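Local coordinates for protein 6-phospho-alpha-glucosidase (Merdibacter massiliensis, PDB 6VC6) that hydrolyses 6-phospho-alpha-glucosides, probably by the NAD- and manganese-dependent route of family 4 glycosyl hydrolases, at residues 121-126 / 393-398; 141-146 / 328-333; 182-187 / 221-226. One frame throughout, in Å; residues are numbered along the deposited sequence.

Interaction 1. Residues 121-126 / 393-398; sequences RSCVDM and LLVDAY. With NAD (nicotinamide-adenine-dinucleotide), chain G.
Cys123 lays its CB over one face of the Tyr398 ring, 4.2 Å from the ring centroid and 14° off the normal, a CH-pi contact displaced toward the rim. The phenol gets there because its CG stands anti to the backbone N (chi1 162°), which sends the ring from helix 378-400 across to helix 113-136; the axes of the two short segments approach to 10.6 Å and run 54° apart. Cys123 SG lies above the same face but more distant, 5.2 Å from the Tyr398 centroid, as a loose sulfur-aromatic contact, and also touches Val395 CG1 at 4.1 Å. Val124 CG2 comes in at the ring edge, 3.7 Å from Tyr398 CE1. With an alanine in place of Tyr398, Cys123 CB and Val124 CG2 would probably lose the surface they rest on, and a gap would open between the helices. Away from this contact, Asp125 OD2 accepts a hydrogen bond from the adenine amino group, NAD N6A, at 3.0 Å. One water donates to Val124 O and bonds weakly to Tyr398 OH; the direct contacts between these two segments are otherwise carbon, sulfur and ring, resting on shape and dispersion.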
loop_
_atom_site.group_PDB
_atom_site.type_symbol
_atom_site.label_atom_id
_atom_site.label_comp_id
_atom_site.label_asym_id
_atom_site.label_seq_id
_atom_site.Cartn_x
_atom_site.Cartn_y
_atom_site.Cartn_z
ATOM N N ARG A 121 10.012 -6.822 8.887
ATOM C CA ARG A 121 8.939 -7.533 9.577
ATOM C C ARG A 121 7.947 -8.123 8.583
ATOM O O ARG A 121 7.466 -9.247 8.768
ATOM C CB ARG A 121 8.222 -6.595 10.548
ATOM C CG ARG A 121 9.042 -6.193 11.758
ATOM C CD ARG A 121 8.158 -5.606 12.850
ATOM N NE ARG A 121 7.383 -4.461 12.380
ATOM C CZ ARG A 121 7.858 -3.222 12.288
ATOM N NH1 ARG A 121 9.112 -2.961 12.631
ATOM N NH2 ARG A 121 7.077 -2.242 11.851
ATOM N N SER A 122 7.632 -7.378 7.521
ATOM C CA SER A 122 6.657 -7.855 6.547
ATOM C C SER A 122 7.212 -9.013 5.727
ATOM O O SER A 122 6.474 -9.945 5.390
ATOM C CB SER A 122 6.220 -6.707 5.638
ATOM O OG SER A 122 5.477 -5.744 6.364
ATOM N N CYS A 123 8.507 -8.974 5.398
ATOM C CA CYS A 123 9.115 -10.074 4.653
ATOM C C CYS A 123 8.936 -11.401 5.380
ATOM O O CYS A 123 8.600 -12.417 4.763
ATOM C CB CYS A 123 10.600 -9.799 4.418
ATOM S SG CYS A 123 10.956 -8.545 3.173
ATOM N N VAL A 124 9.153 -11.405 6.697
ATOM C CA VAL A 124 9.034 -12.635 7.473
ATOM C C VAL A 124 7.587 -13.116 7.498
ATOM O O VAL A 124 7.301 -14.290 7.242
ATOM C CB VAL A 124 9.581 -12.420 8.896
ATOM C CG1 VAL A 124 9.262 -13.616 9.779
ATOM C CG2 VAL A 124 11.079 -12.160 8.856
ATOM N N ASP A 125 6.652 -12.210 7.794
ATOM C CA ASP A 125 5.267 -12.615 8.000
ATOM C C ASP A 125 4.518 -12.839 6.691
ATOM O O ASP A 125 3.613 -13.680 6.643
ATOM C CB ASP A 125 4.538 -11.573 8.851
ATOM C CG ASP A 125 4.862 -11.694 10.329
ATOM O OD1 ASP A 125 5.864 -12.358 10.670
ATOM O OD2 ASP A 125 4.115 -11.122 11.151
HETATM N N MSE A 126 4.846 -12.102 5.642
HETATM C CA MSE A 126 4.191 -12.287 4.361
HETATM C C MSE A 126 4.565 -13.609 3.719
HETATM O O MSE A 126 3.678 -14.293 3.229
HETATM C CB MSE A 126 4.481 -11.160 3.384
HETATM C CG MSE A 126 3.708 -9.872 3.627
HETATM SE SE MSE A 126 1.779 -10.011 3.371
HETATM C CE MSE A 126 1.724 -10.575 1.517
ATOM N N LEU A 393 18.855 -4.625 -1.662
ATOM C CA LEU A 393 19.851 -4.955 -0.648
ATOM C C LEU A 393 19.197 -5.324 0.676
ATOM O O LEU A 393 19.754 -6.121 1.440
ATOM C CB LEU A 393 20.817 -3.786 -0.457
ATOM C CG LEU A 393 21.828 -3.539 -1.579
ATOM C CD1 LEU A 393 22.395 -2.131 -1.487
ATOM C CD2 LEU A 393 22.940 -4.575 -1.544
ATOM N N LEU A 394 18.019 -4.764 0.964
ATOM C CA LEU A 394 17.347 -5.065 2.224
ATOM C C LEU A 394 16.850 -6.506 2.255
ATOM O O LEU A 394 17.107 -7.240 3.217
ATOM C CB LEU A 394 16.189 -4.093 2.450
ATOM C CG LEU A 394 15.468 -4.267 3.787
ATOM C CD1 LEU A 394 16.361 -3.829 4.941
ATOM C CD2 LEU A 394 14.154 -3.504 3.797
ATOM N N VAL A 395 16.131 -6.930 1.213
ATOM C CA VAL A 395 15.679 -8.314 1.162
ATOM C C VAL A 395 16.845 -9.263 0.914
ATOM O O VAL A 395 16.716 -10.470 1.149
ATOM C CB VAL A 395 14.579 -8.495 0.099
ATOM C CG1 VAL A 395 13.557 -7.372 0.200
ATOM C CG2 VAL A 395 15.182 -8.548 -1.283
ATOM N N ASP A 396 17.982 -8.748 0.436
ATOM C CA ASP A 396 19.210 -9.536 0.453
ATOM C C ASP A 396 19.596 -9.897 1.880
ATOM O O ASP A 396 19.982 -11.039 2.160
ATOM C CB ASP A 396 20.344 -8.764 -0.221
ATOM C CG ASP A 396 20.436 -9.033 -1.709
ATOM O OD1 ASP A 396 19.602 -9.801 -2.230
ATOM O OD2 ASP A 396 21.345 -8.473 -2.356
ATOM N N ALA A 397 19.496 -8.932 2.798
ATOM C CA ALA A 397 19.794 -9.200 4.201
ATOM C C ALA A 397 18.810 -10.193 4.802
ATOM O O ALA A 397 19.181 -10.973 5.687
ATOM C CB ALA A 397 19.782 -7.896 4.998
ATOM N N TYR A 398 17.558 -10.178 4.342
ATOM C CA TYR A 398 16.578 -11.139 4.835
ATOM C C TYR A 398 16.947 -12.558 4.420
ATOM O O TYR A 398 16.891 -13.489 5.232
ATOM C CB TYR A 398 15.183 -10.778 4.324
ATOM C CG TYR A 398 14.194 -11.919 4.413
ATOM C CD1 TYR A 398 13.596 -12.251 5.620
ATOM C CD2 TYR A 398 13.863 -12.669 3.290
ATOM C CE1 TYR A 398 12.695 -13.295 5.710
ATOM C CE2 TYR A 398 12.965 -13.715 3.369
ATOM C CZ TYR A 398 12.383 -14.022 4.582
ATOM O OH TYR A 398 11.485 -15.062 4.667
HETATM P PA NAD G . -3.878 -2.428 11.799
HETATM O O1A NAD G . -5.127 -1.682 12.201
HETATM O O2A NAD G . -2.802 -2.703 12.821
HETATM O O5B NAD G . -4.311 -3.830 11.141
HETATM C C5B NAD G . -3.359 -4.874 10.972
HETATM C C4B NAD G . -4.014 -6.211 11.278
HETATM O O4B NAD G . -3.242 -7.272 10.711
HETATM C C3B NAD G . -4.077 -6.444 12.778
HETATM O O3B NAD G . -5.411 -6.793 13.151
HETATM C C2B NAD G . -3.156 -7.616 13.038
HETATM O O2B NAD G . -3.709 -8.484 14.029
HETATM C C1B NAD G . -3.079 -8.303 11.686
HETATM N N9A NAD G . -1.796 -9.024 11.504
HETATM C C8A NAD G . -0.566 -8.591 11.843
HETATM N N7A NAD G . 0.377 -9.520 11.538
HETATM C C5A NAD G . -0.256 -10.577 10.996
HETATM C C6A NAD G . 0.133 -11.900 10.453
HETATM N N6A NAD G . 1.429 -12.294 10.426
HETATM N N1A NAD G . -0.850 -12.703 9.984
HETATM C C2A NAD G . -2.142 -12.327 10.003
HETATM N N3A NAD G . -2.565 -11.144 10.480
HETATM C C4A NAD G . -1.687 -10.245 10.983
HETATM O O3 NAD G . -3.199 -1.685 10.542
HETATM P PN NAD G . -4.024 -0.725 9.551
HETATM O O1N NAD G . -3.680 0.709 9.881
HETATM O O2N NAD G . -5.465 -1.174 9.489
HETATM O O5D NAD G . -3.316 -1.102 8.159
HETATM C C5D NAD G . -3.673 -2.300 7.474
HETATM C C4D NAD G . -2.635 -2.562 6.394
HETATM O O4D NAD G . -3.077 -2.019 5.148
HETATM C C3D NAD G . -1.321 -1.877 6.739
HETATM O O3D NAD G . -0.248 -2.800 6.539
HETATM C C2D NAD G . -1.193 -0.762 5.727
HETATM O O2D NAD G . 0.173 -0.533 5.378
HETATM C C1D NAD G . -1.983 -1.316 4.558
HETATM N N1N NAD G . -2.422 -0.275 3.632
HETATM C C2N NAD G . -1.885 -0.289 2.412
HETATM C C3N NAD G . -2.238 0.655 1.464
HETATM C C7N NAD G . -1.600 0.594 0.108
HETATM O O7N NAD G . -1.713 1.542 -0.651
HETATM N N7N NAD G . -0.914 -0.499 -0.223
HETATM C C4N NAD G . -3.177 1.625 1.790
HETATM C C5N NAD G . -3.721 1.623 3.071
HETATM C C6N NAD G . -3.328 0.647 3.983
HETATM O O HOH W 1 9.064 -16.107 6.965
#

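Interaction 2. Residues 141-146 / 328-333; sequences WILNYS and EAIAYN. With NAD (nicotinamide-adenine-dinucleotide), chain G.
Ile330 presents a forked side chain to Trp141 and Leu143: one branch goes to the indole alone, the other mainly to Leu143. Its CB points toward strand 141-144 but stops short of touching it; there the chain divides. The CG2 branch, anti to the backbone N, ends over one face of the indole, 3.6 Å from the centroid of the five-membered ring of Trp141 and 16° off its normal, a clear CH-pi contact. The methyl sits toward the rim of the indole, 3.5 Å from Trp141 NE1, whose N-H has a weak hydrogen bond to Ile365 O. The other branch runs out extended (chi2 172°): CG1 serves as a spacer, and CD1 at the tip meets Leu143 CD2 at 3.7 Å while also lying 4.1 Å from Trp141 CE3. The side chains of Leu143 and Ile330 run antiparallel alongside one another.

Strand 141-144 lies between strands 80-83 and 166-169 in the parallel part of the Rossmann-like sheet that carries NAD, and helix 318-331 packs against the side of the strand bearing Trp141 and Leu143. That helix ends in a Schellman motif with Asn333, at positive phi, as its C-prime residue. As in other dinucleotide-binding folds, the cofactor is met beyond the C-terminal end of the strand: Tyr145 O takes a nearly straight hydrogen bond from the carboxamide, NAD N7N, at 3.0 Å and 169°. Tyr145 also stacks its ring with His319 of helix 318-331. The turn is tied by Asn144, whose OD1 accepts from Ser146 OG at 2.8 Å and more weakly from Ser146 N, while Asn144 ND2 reaches back to a lone pair of Ser146 O at 3.3 Å.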
loop_
_atom_site.group_PDB
_atom_site.type_symbol
_atom_site.label_atom_id
_atom_site.label_comp_id
_atom_site.label_asym_id
_atom_site.label_seq_id
_atom_site.Cartn_x
_atom_site.Cartn_y
_atom_site.Cartn_z
ATOM N N TRP A 141 -6.428 -16.176 -6.212
ATOM C CA TRP A 141 -5.805 -14.897 -6.530
ATOM C C TRP A 141 -5.530 -14.140 -5.236
ATOM O O TRP A 141 -6.451 -13.881 -4.454
ATOM C CB TRP A 141 -6.697 -14.077 -7.458
ATOM C CG TRP A 141 -6.270 -14.124 -8.894
ATOM C CD1 TRP A 141 -6.874 -14.809 -9.906
ATOM C CD2 TRP A 141 -5.140 -13.460 -9.476
ATOM N NE1 TRP A 141 -6.194 -14.612 -11.083
ATOM C CE2 TRP A 141 -5.125 -13.788 -10.847
ATOM C CE3 TRP A 141 -4.141 -12.621 -8.973
ATOM C CZ2 TRP A 141 -4.151 -13.307 -11.719
ATOM C CZ3 TRP A 141 -3.174 -12.144 -9.842
ATOM C CH2 TRP A 141 -3.187 -12.489 -11.199
ATOM N N ILE A 142 -4.270 -13.790 -5.010
ATOM C CA ILE A 142 -3.848 -13.101 -3.798
ATOM C C ILE A 142 -3.660 -11.629 -4.137
ATOM O O ILE A 142 -2.727 -11.259 -4.859
ATOM C CB ILE A 142 -2.567 -13.714 -3.216
ATOM C CG1 ILE A 142 -2.856 -15.110 -2.658
ATOM C CG2 ILE A 142 -1.988 -12.816 -2.140
ATOM C CD1 ILE A 142 -1.620 -15.866 -2.226
ATOM N N LEU A 143 -4.555 -10.788 -3.625
ATOM C CA LEU A 143 -4.466 -9.341 -3.781
ATOM C C LEU A 143 -3.959 -8.752 -2.472
ATOM O O LEU A 143 -4.608 -8.899 -1.430
ATOM C CB LEU A 143 -5.825 -8.746 -4.155
ATOM C CG LEU A 143 -6.582 -9.434 -5.294
ATOM C CD1 LEU A 143 -7.831 -8.648 -5.662
ATOM C CD2 LEU A 143 -5.684 -9.615 -6.507
ATOM N N ASN A 144 -2.807 -8.090 -2.522
ATOM C CA ASN A 144 -2.092 -7.678 -1.321
ATOM C C ASN A 144 -2.060 -6.159 -1.209
ATOM O O ASN A 144 -1.585 -5.473 -2.121
ATOM C CB ASN A 144 -0.669 -8.235 -1.320
ATOM C CG ASN A 144 0.129 -7.775 -0.119
ATOM O OD1 ASN A 144 -0.276 -7.986 1.023
ATOM N ND2 ASN A 144 1.267 -7.139 -0.371
ATOM N N TYR A 145 -2.475 -5.636 -0.079
ATOM C CA TYR A 145 -2.341 -4.237 0.223
ATOM C C TYR A 145 -1.193 -4.055 1.212
ATOM O O TYR A 145 -0.699 -2.963 1.385
ATOM C CB TYR A 145 -3.615 -3.762 0.890
ATOM C CG TYR A 145 -4.505 -2.853 0.099
ATOM C CD1 TYR A 145 -5.855 -2.842 0.321
ATOM C CD2 TYR A 145 -4.000 -1.987 -0.831
ATOM C CE1 TYR A 145 -6.687 -1.999 -0.365
ATOM C CE2 TYR A 145 -4.822 -1.145 -1.531
ATOM C CZ TYR A 145 -6.167 -1.157 -1.287
ATOM O OH TYR A 145 -6.995 -0.330 -1.970
ATOM N N SER A 146 -0.771 -5.137 1.857
ATOM C CA SER A 146 0.130 -5.046 3.000
ATOM C C SER A 146 1.453 -4.379 2.656
ATOM O O SER A 146 2.112 -4.748 1.703
ATOM C CB SER A 146 0.403 -6.438 3.576
ATOM O OG SER A 146 -0.775 -7.206 3.700
ATOM N N GLU A 328 -12.931 -7.596 -9.358
ATOM C CA GLU A 328 -13.924 -7.672 -10.427
ATOM C C GLU A 328 -13.253 -7.757 -11.792
ATOM O O GLU A 328 -13.622 -8.593 -12.625
ATOM C CB GLU A 328 -14.857 -6.462 -10.367
ATOM C CG GLU A 328 -15.789 -6.438 -9.171
ATOM C CD GLU A 328 -16.623 -5.175 -9.121
ATOM O OE1 GLU A 328 -17.034 -4.773 -8.012
ATOM O OE2 GLU A 328 -16.866 -4.580 -10.192
ATOM N N ALA A 329 -12.267 -6.890 -12.038
ATOM C CA ALA A 329 -11.558 -6.913 -13.313
ATOM C C ALA A 329 -10.856 -8.244 -13.540
ATOM O O ALA A 329 -10.761 -8.710 -14.681
ATOM C CB ALA A 329 -10.550 -5.765 -13.374
ATOM N N ILE A 330 -10.367 -8.873 -12.470
ATOM C CA ILE A 330 -9.721 -10.174 -12.603
ATOM C C ILE A 330 -10.758 -11.258 -12.862
ATOM O O ILE A 330 -10.647 -12.030 -13.821
ATOM C CB ILE A 330 -8.882 -10.485 -11.351
ATOM C CG1 ILE A 330 -7.639 -9.595 -11.302
ATOM C CG2 ILE A 330 -8.493 -11.956 -11.321
ATOM C CD1 ILE A 330 -6.862 -9.711 -10.010
ATOM N N ALA A 331 -11.789 -11.324 -12.015
ATOM C CA ALA A 331 -12.747 -12.424 -12.083
ATOM C C ALA A 331 -13.545 -12.415 -13.380
ATOM O O ALA A 331 -13.944 -13.481 -13.864
ATOM C CB ALA A 331 -13.691 -12.370 -10.882
ATOM N N TYR A 332 -13.791 -11.240 -13.956
ATOM C CA TYR A 332 -14.604 -11.126 -15.159
ATOM C C TYR A 332 -13.784 -10.779 -16.396
ATOM O O TYR A 332 -14.366 -10.504 -17.451
ATOM C CB TYR A 332 -15.712 -10.092 -14.947
ATOM C CG TYR A 332 -16.746 -10.535 -13.937
ATOM C CD1 TYR A 332 -17.544 -11.646 -14.177
ATOM C CD2 TYR A 332 -16.919 -9.849 -12.742
ATOM C CE1 TYR A 332 -18.488 -12.061 -13.258
ATOM C CE2 TYR A 332 -17.862 -10.257 -11.815
ATOM C CZ TYR A 332 -18.643 -11.363 -12.079
ATOM O OH TYR A 332 -19.583 -11.776 -11.164
ATOM N N ASN A 333 -12.454 -10.795 -16.293
ATOM C CA ASN A 333 -11.560 -10.574 -17.431
ATOM C C ASN A 333 -11.884 -9.258 -18.138
ATOM O O ASN A 333 -12.023 -9.195 -19.361
ATOM C CB ASN A 333 -11.620 -11.753 -18.405
ATOM C CG ASN A 333 -10.432 -11.793 -19.348
ATOM O OD1 ASN A 333 -9.288 -11.611 -18.931
ATOM N ND2 ASN A 333 -10.701 -12.030 -20.627
HETATM P PA NAD G . -3.878 -2.428 11.799
HETATM O O1A NAD G . -5.127 -1.682 12.201
HETATM O O2A NAD G . -2.802 -2.703 12.821
HETATM O O5B NAD G . -4.311 -3.830 11.141
HETATM C C5B NAD G . -3.359 -4.874 10.972
HETATM C C4B NAD G . -4.014 -6.211 11.278
HETATM O O4B NAD G . -3.242 -7.272 10.711
HETATM C C3B NAD G . -4.077 -6.444 12.778
HETATM O O3B NAD G . -5.411 -6.793 13.151
HETATM C C2B NAD G . -3.156 -7.616 13.038
HETATM O O2B NAD G . -3.709 -8.484 14.029
HETATM C C1B NAD G . -3.079 -8.303 11.686
HETATM N N9A NAD G . -1.796 -9.024 11.504
HETATM C C8A NAD G . -0.566 -8.591 11.843
HETATM N N7A NAD G . 0.377 -9.520 11.538
HETATM C C5A NAD G . -0.256 -10.577 10.996
HETATM C C6A NAD G . 0.133 -11.900 10.453
HETATM N N6A NAD G . 1.429 -12.294 10.426
HETATM N N1A NAD G . -0.850 -12.703 9.984
HETATM C C2A NAD G . -2.142 -12.327 10.003
HETATM N N3A NAD G . -2.565 -11.144 10.480
HETATM C C4A NAD G . -1.687 -10.245 10.983
HETATM O O3 NAD G . -3.199 -1.685 10.542
HETATM P PN NAD G . -4.024 -0.725 9.551
HETATM O O1N NAD G . -3.680 0.709 9.881
HETATM O O2N NAD G . -5.465 -1.174 9.489
HETATM O O5D NAD G . -3.316 -1.102 8.159
HETATM C C5D NAD G . -3.673 -2.300 7.474
HETATM C C4D NAD G . -2.635 -2.562 6.394
HETATM O O4D NAD G . -3.077 -2.019 5.148
HETATM C C3D NAD G . -1.321 -1.877 6.739
HETATM O O3D NAD G . -0.248 -2.800 6.539
HETATM C C2D NAD G . -1.193 -0.762 5.727
HETATM O O2D NAD G . 0.173 -0.533 5.378
HETATM C C1D NAD G . -1.983 -1.316 4.558
HETATM N N1N NAD G . -2.422 -0.275 3.632
HETATM C C2N NAD G . -1.885 -0.289 2.412
HETATM C C3N NAD G . -2.238 0.655 1.464
HETATM C C7N NAD G . -1.600 0.594 0.108
HETATM O O7N NAD G . -1.713 1.542 -0.651
HETATM N N7N NAD G . -0.914 -0.499 -0.223
HETATM C C4N NAD G . -3.177 1.625 1.790
HETATM C C5N NAD G . -3.721 1.623 3.071
HETATM C C6N NAD G . -3.328 0.647 3.983
#

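Interaction 3. Residues 182-187 / 221-226; sequences RLLNVS and KKIIKE
Leu183 and Leu184 meet Ile223 and Ile224 with no flat group between them: no ring, amide, carboxylate or guanidinium takes part across the contact, which has methyl and methylene surfaces in place of faces and edges. The side chain of Phe229, from the loop after helix 217-227, touches both Leu183 and Ile224. Leu183 carries most of the join by splitting its two methyls. CD2 goes to Ile223, 3.6 Å from its CG2, as the two side chains pass flank to flank, heading opposite ways; CD1 goes to Ile224, whose side chain it crosses at about a right angle. The distance from Leu183 CD1 to Ile224 CG1 is 3.5 Å, tighter than usual for two carbons, and the leucine holds an unstaggered first torsion (chi1 -101°) while making this fit.

The contact joins the C-terminal end of helix 172-184 to helix 217-227, which follows the antiparallel strands 191-196 and 201-209. Cys170, a manganese ligand, lies just ahead of the first of these helices, so the hydrophobic join is at the opposite end of that helix from the metal site. Directly after Leu184 the chain leaves helical geometry at Asn185, which has positive phi.

Leu184 adds a looser touch: its CB points alongside the partner helix, but the end of the side chain approaches, bringing CD1 to 4.1 Å from Ile223 CD1. Both leucines also touch Ile220, about one turn earlier on helix 217-227. Beside this apolar strip, Arg182 forms a salt bridge with Glu235 and donates to Gln232 O.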
loop_
_atom_site.group_PDB
_atom_site.type_symbol
_atom_site.label_atom_id
_atom_site.label_comp_id
_atom_site.label_asym_id
_atom_site.label_seq_id
_atom_site.Cartn_x
_atom_site.Cartn_y
_atom_site.Cartn_z
ATOM N N ARG A 182 -11.254 16.364 -8.429
ATOM C CA ARG A 182 -11.810 17.471 -7.659
ATOM C C ARG A 182 -11.246 18.804 -8.136
ATOM O O ARG A 182 -11.964 19.810 -8.182
ATOM C CB ARG A 182 -11.529 17.264 -6.171
ATOM C CG ARG A 182 -11.952 18.421 -5.282
ATOM C CD ARG A 182 -12.022 17.991 -3.828
ATOM N NE ARG A 182 -12.153 19.128 -2.924
ATOM C CZ ARG A 182 -12.546 19.033 -1.657
ATOM N NH1 ARG A 182 -12.848 17.849 -1.143
ATOM N NH2 ARG A 182 -12.638 20.121 -0.905
ATOM N N LEU A 183 -9.959 18.825 -8.491
ATOM C CA LEU A 183 -9.348 20.013 -9.079
ATOM C C LEU A 183 -10.116 20.475 -10.310
ATOM O O LEU A 183 -10.401 21.667 -10.475
ATOM C CB LEU A 183 -7.900 19.712 -9.457
ATOM C CG LEU A 183 -6.725 20.154 -8.591
ATOM C CD1 LEU A 183 -5.483 20.155 -9.456
ATOM C CD2 LEU A 183 -6.963 21.522 -7.981
ATOM N N LEU A 184 -10.457 19.535 -11.188
ATOM C CA LEU A 184 -11.002 19.837 -12.503
ATOM C C LEU A 184 -12.519 19.738 -12.561
ATOM O O LEU A 184 -13.104 20.040 -13.607
ATOM C CB LEU A 184 -10.387 18.896 -13.549
ATOM C CG LEU A 184 -9.047 19.249 -14.206
ATOM C CD1 LEU A 184 -8.076 19.912 -13.238
ATOM C CD2 LEU A 184 -8.421 18.001 -14.812
ATOM N N ASN A 185 -13.167 19.325 -11.469
ATOM C CA ASN A 185 -14.619 19.130 -11.427
ATOM C C ASN A 185 -15.071 18.138 -12.499
ATOM O O ASN A 185 -15.985 18.399 -13.282
ATOM C CB ASN A 185 -15.362 20.463 -11.558
ATOM C CG ASN A 185 -16.808 20.371 -11.112
ATOM O OD1 ASN A 185 -17.158 19.545 -10.268
ATOM N ND2 ASN A 185 -17.659 21.217 -11.680
ATOM N N VAL A 186 -14.408 16.982 -12.529
ATOM C CA VAL A 186 -14.736 15.902 -13.448
ATOM C C VAL A 186 -14.826 14.607 -12.653
ATOM O O VAL A 186 -14.453 14.540 -11.482
ATOM C CB VAL A 186 -13.704 15.763 -14.588
ATOM C CG1 VAL A 186 -13.705 17.003 -15.468
ATOM C CG2 VAL A 186 -12.314 15.504 -14.019
ATOM N N SER A 187 -15.340 13.569 -13.308
ATOM C CA SER A 187 -15.349 12.238 -12.723
ATOM C C SER A 187 -13.956 11.633 -12.837
ATOM O O SER A 187 -13.341 11.672 -13.907
ATOM C CB SER A 187 -16.378 11.349 -13.421
ATOM O OG SER A 187 -16.187 9.986 -13.087
ATOM N N LYS A 221 -1.511 21.751 -13.724
ATOM C CA LYS A 221 -0.488 22.563 -13.073
ATOM C C LYS A 221 -0.931 24.011 -12.919
ATOM O O LYS A 221 -0.501 24.692 -11.981
ATOM C CB LYS A 221 0.822 22.504 -13.859
ATOM C CG LYS A 221 1.192 21.128 -14.376
ATOM C CD LYS A 221 2.385 21.212 -15.313
ATOM C CE LYS A 221 2.677 19.870 -15.959
ATOM N NZ LYS A 221 3.758 19.959 -16.977
ATOM N N LYS A 222 -1.784 24.500 -13.822
ATOM C CA LYS A 222 -2.218 25.890 -13.753
ATOM C C LYS A 222 -3.102 26.131 -12.535
ATOM O O LYS A 222 -2.909 27.106 -11.799
ATOM C CB LYS A 222 -2.952 26.276 -15.038
ATOM C CG LYS A 222 -3.289 27.755 -15.131
ATOM C CD LYS A 222 -4.763 27.972 -15.429
ATOM C CE LYS A 222 -5.093 27.626 -16.870
ATOM N NZ LYS A 222 -6.376 28.243 -17.308
ATOM N N ILE A 223 -4.079 25.250 -12.306
ATOM C CA ILE A 223 -4.967 25.419 -11.161
ATOM C C ILE A 223 -4.223 25.162 -9.855
ATOM O O ILE A 223 -4.506 25.804 -8.835
ATOM C CB ILE A 223 -6.204 24.510 -11.310
ATOM C CG1 ILE A 223 -7.085 24.998 -12.461
ATOM C CG2 ILE A 223 -7.022 24.484 -10.030
ATOM C CD1 ILE A 223 -7.320 23.964 -13.531
ATOM N N ILE A 224 -3.252 24.246 -9.864
ATOM C CA ILE A 224 -2.470 23.977 -8.658
ATOM C C ILE A 224 -1.684 25.214 -8.243
ATOM O O ILE A 224 -1.591 25.539 -7.052
ATOM C CB ILE A 224 -1.543 22.765 -8.880
ATOM C CG1 ILE A 224 -2.345 21.467 -8.834
ATOM C CG2 ILE A 224 -0.437 22.731 -7.836
ATOM C CD1 ILE A 224 -1.507 20.219 -8.995
ATOM N N LYS A 225 -1.117 25.930 -9.217
ATOM C CA LYS A 225 -0.319 27.110 -8.900
ATOM C C LYS A 225 -1.163 28.217 -8.280
ATOM O O LYS A 225 -0.669 28.975 -7.438
ATOM C CB LYS A 225 0.383 27.620 -10.160
ATOM C CG LYS A 225 1.377 28.744 -9.910
ATOM C CD LYS A 225 1.694 29.498 -11.192
ATOM C CE LYS A 225 3.022 30.231 -11.091
ATOM N NZ LYS A 225 3.533 30.643 -12.428
ATOM N N GLU A 226 -2.435 28.323 -8.668
ATOM C CA GLU A 226 -3.284 29.415 -8.210
ATOM C C GLU A 226 -4.196 29.038 -7.049
ATOM O O GLU A 226 -4.527 29.906 -6.235
ATOM C CB GLU A 226 -4.141 29.944 -9.367
ATOM C CG GLU A 226 -5.018 28.900 -10.038
ATOM C CD GLU A 226 -5.628 29.399 -11.335
ATOM O OE1 GLU A 226 -5.134 30.412 -11.874
ATOM O OE2 GLU A 226 -6.600 28.779 -11.817
#

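How the interactions relate
From the N terminus, the chain runs through helix 113-136, which supplies the first side of interaction 1, then, after a short connection, through strand 141-144, the first side of interaction 2. There the two meet: Met126, a selenomethionine, packs against Asn144, and both contacts touch NAD. Helix 172-184 follows, and interaction 3 closes the shortest loop when helix 217-227 returns to it. Interaction 2 closes at 328-333 and interaction 1 at 393-398, so the three nest without crossing. Interaction 1 joins helix 113-136 to helix 378-400, interaction 2 a strand of the parallel sheet to helix 318-331, and interaction 3, about 40 Å from interaction 1 between centres, the end of helix 172-184 to helix 217-227.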